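Local coordinates for protein putative mandelate racemase (Zymomonas mobilis, PDB 2OX4) that binds a magnesium ion and probably acts as a lyase (dehydratase) of the mandelate racemase branch of the enolase superfamily, at residues Lys166-Ala171 / Glu215-Thr220. Numbering follows the deposited sequence.
With MG (magnesium ion), chain O.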
loop_
_atom_site.group_PDB
_atom_site.type_symbol
_atom_site.label_atom_id
_atom_site.label_comp_id
_atom_site.label_asym_id
_atom_site.label_seq_id
_atom_site.Cartn_x
_atom_site.Cartn_y
_atom_site.Cartn_z
ATOM N N LYS C 166 26.668 -19.671 -19.462
ATOM C CA LYS C 166 25.300 -19.212 -19.694
ATOM C C LYS C 166 24.754 -19.707 -21.022
ATOM O O LYS C 166 25.443 -19.684 -22.037
ATOM C CB LYS C 166 25.205 -17.686 -19.635
ATOM C CG LYS C 166 23.764 -17.151 -19.794
ATOM C CD LYS C 166 23.703 -15.638 -19.551
ATOM C CE LYS C 166 23.947 -14.832 -20.819
ATOM N NZ LYS C 166 24.033 -13.373 -20.453
ATOM N N VAL C 167 23.498 -20.134 -21.011
ATOM C CA VAL C 167 22.891 -20.710 -22.200
ATOM C C VAL C 167 21.418 -20.291 -22.300
ATOM O O VAL C 167 20.718 -20.199 -21.280
ATOM C CB VAL C 167 23.062 -22.244 -22.197
ATOM C CG1 VAL C 167 22.434 -22.879 -20.950
ATOM C CG2 VAL C 167 22.549 -22.861 -23.483
ATOM N N ASP C 168 20.990 -19.991 -23.524
ATOM C CA ASP C 168 19.570 -19.854 -23.862
ATOM C C ASP C 168 19.094 -21.202 -24.388
ATOM O O ASP C 168 19.497 -21.624 -25.480
ATOM C CB ASP C 168 19.385 -18.760 -24.918
ATOM C CG ASP C 168 17.911 -18.498 -25.265
ATOM O OD1 ASP C 168 17.030 -19.334 -24.955
ATOM O OD2 ASP C 168 17.638 -17.432 -25.852
ATOM N N VAL C 169 18.239 -21.860 -23.611
ATOM C CA VAL C 169 17.788 -23.221 -23.929
ATOM C C VAL C 169 16.399 -23.291 -24.593
ATOM O O VAL C 169 15.963 -24.373 -24.995
ATOM C CB VAL C 169 17.868 -24.177 -22.705
ATOM C CG1 VAL C 169 19.307 -24.299 -22.204
ATOM C CG2 VAL C 169 16.947 -23.703 -21.568
ATOM N N LEU C 170 15.713 -22.144 -24.703
ATOM C CA LEU C 170 14.358 -22.110 -25.287
ATOM C C LEU C 170 14.316 -21.578 -26.704
ATOM O O LEU C 170 13.367 -21.871 -27.441
ATOM C CB LEU C 170 13.369 -21.324 -24.389
ATOM C CG LEU C 170 13.108 -21.883 -22.986
ATOM C CD1 LEU C 170 12.328 -20.885 -22.102
ATOM C CD2 LEU C 170 12.405 -23.232 -23.010
ATOM N N ALA C 171 15.337 -20.812 -27.099
ATOM C CA ALA C 171 15.275 -20.019 -28.324
ATOM C C ALA C 171 15.187 -20.877 -29.590
ATOM O O ALA C 171 14.531 -20.492 -30.565
ATOM C CB ALA C 171 16.456 -19.086 -28.419
ATOM N N GLU C 215 19.382 -18.089 -19.809
ATOM C CA GLU C 215 19.100 -16.827 -20.492
ATOM C C GLU C 215 17.835 -16.982 -21.343
ATOM O O GLU C 215 17.809 -17.801 -22.266
ATOM C CB GLU C 215 20.324 -16.489 -21.366
ATOM C CG GLU C 215 20.111 -15.615 -22.595
ATOM C CD GLU C 215 20.058 -14.141 -22.263
ATOM O OE1 GLU C 215 21.072 -13.433 -22.466
ATOM O OE2 GLU C 215 18.995 -13.668 -21.812
ATOM N N ASN C 216 16.775 -16.224 -21.038
ATOM C CA ASN C 216 15.554 -16.257 -21.865
ATOM C C ASN C 216 15.468 -15.218 -22.998
ATOM O O ASN C 216 14.568 -15.295 -23.854
ATOM C CB ASN C 216 14.280 -16.198 -20.994
ATOM C CG ASN C 216 13.955 -17.530 -20.302
ATOM O OD1 ASN C 216 12.869 -17.695 -19.729
ATOM N ND2 ASN C 216 14.888 -18.465 -20.331
ATOM N N HIS C 217 16.384 -14.240 -22.996
ATOM C CA HIS C 217 16.455 -13.209 -24.047
ATOM C C HIS C 217 15.183 -12.371 -24.213
ATOM O O HIS C 217 14.932 -11.826 -25.290
ATOM C CB HIS C 217 16.845 -13.818 -25.410
ATOM C CG HIS C 217 18.322 -13.857 -25.665
ATOM N ND1 HIS C 217 19.009 -15.034 -25.893
ATOM C CD2 HIS C 217 19.241 -12.866 -25.729
ATOM C CE1 HIS C 217 20.291 -14.763 -26.081
ATOM N NE2 HIS C 217 20.457 -13.455 -25.990
ATOM N N GLY C 218 14.371 -12.273 -23.164
ATOM C CA GLY C 218 13.084 -11.571 -23.267
ATOM C C GLY C 218 12.085 -12.193 -24.239
ATOM O O GLY C 218 11.127 -11.533 -24.644
ATOM N N HIS C 219 12.304 -13.454 -24.620
ATOM C CA HIS C 219 11.405 -14.171 -25.538
ATOM C C HIS C 219 10.160 -14.695 -24.830
ATOM O O HIS C 219 9.095 -14.852 -25.439
ATOM C CB HIS C 219 12.139 -15.363 -26.162
ATOM C CG HIS C 219 13.256 -14.976 -27.075
ATOM N ND1 HIS C 219 14.382 -15.755 -27.239
ATOM C CD2 HIS C 219 13.415 -13.902 -27.884
ATOM C CE1 HIS C 219 15.190 -15.176 -28.110
ATOM N NE2 HIS C 219 14.631 -14.046 -28.510
ATOM N N THR C 220 10.321 -15.007 -23.550
ATOM C CA THR C 220 9.225 -15.478 -22.717
ATOM C C THR C 220 8.471 -14.267 -22.142
ATOM O O THR C 220 8.884 -13.120 -22.328
ATOM C CB THR C 220 9.749 -16.373 -21.565
ATOM O OG1 THR C 220 10.875 -15.743 -20.928
ATOM C CG2 THR C 220 10.178 -17.757 -22.115
HETATM MG MG MG O . 21.246 -11.218 -22.212
HETATM O O HOH W 1 23.333 -11.247 -22.403
HETATM O O HOH W 2 14.570 -17.817 -25.200
HETATM O O HOH W 3 16.316 -20.252 -22.152
HETATM O O HOH W 4 19.065 -11.266 -22.580
HETATM O O HOH W 5 21.437 -10.893 -24.545
#
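Asp-168 meets His-217 through a nearly straight hydrogen bond, ND1 donating its N-H to OD2 over 2.8 Å with an N-H...O angle of 170°. The oxygen lies in the imidazole plane but is approached on its anti side, the carboxylate turned 37° from the ring. On one face of the same ring sits the carboxylate carbon CD of Glu-215, over the centre of the ring, 3.7 Å above its plane. Glu-215 bends at chi2 (81°), which carries OE1 to the magnesium ion, 2.2 Å away, while OE2 accepts from the backbone N of His-217 and from a metal-bound water. Lys-166 runs its CG and CD past CB of Glu-215; its NZ donates to another water on the metal and forms salt bridges with Glu-241 and Glu-342. Glu-241 and Glu-267 complete the magnesium site at the C-terminal ends of the parallel strands of the enolase-superfamily barrel, where strands 164-167 and 211-215 lie side by side, Glu-215 N donating to Val-167 O at 2.9 Å. Beyond the strand, OD1 of Asp-168 takes the N-H of Leu-170 nearly head-on, an Asx turn, and that of Ala-171 from above the carboxylate plane, which extends it to an Asx motif. Replacing Asp-168 by an alanine would probably leave His-217 ND1 without its acceptor, its ring freer to turn, and the two N-H groups without their side-chain acceptor. A type I' turn from Asn-216 to His-219 brings CB of His-217 against one face of the His-219 ring. Farther out, CD1 of Leu-170 packs on CG2 of Thr-220 at 3.8 Å, and Phe-82 of a neighbouring subunit packs against His-217.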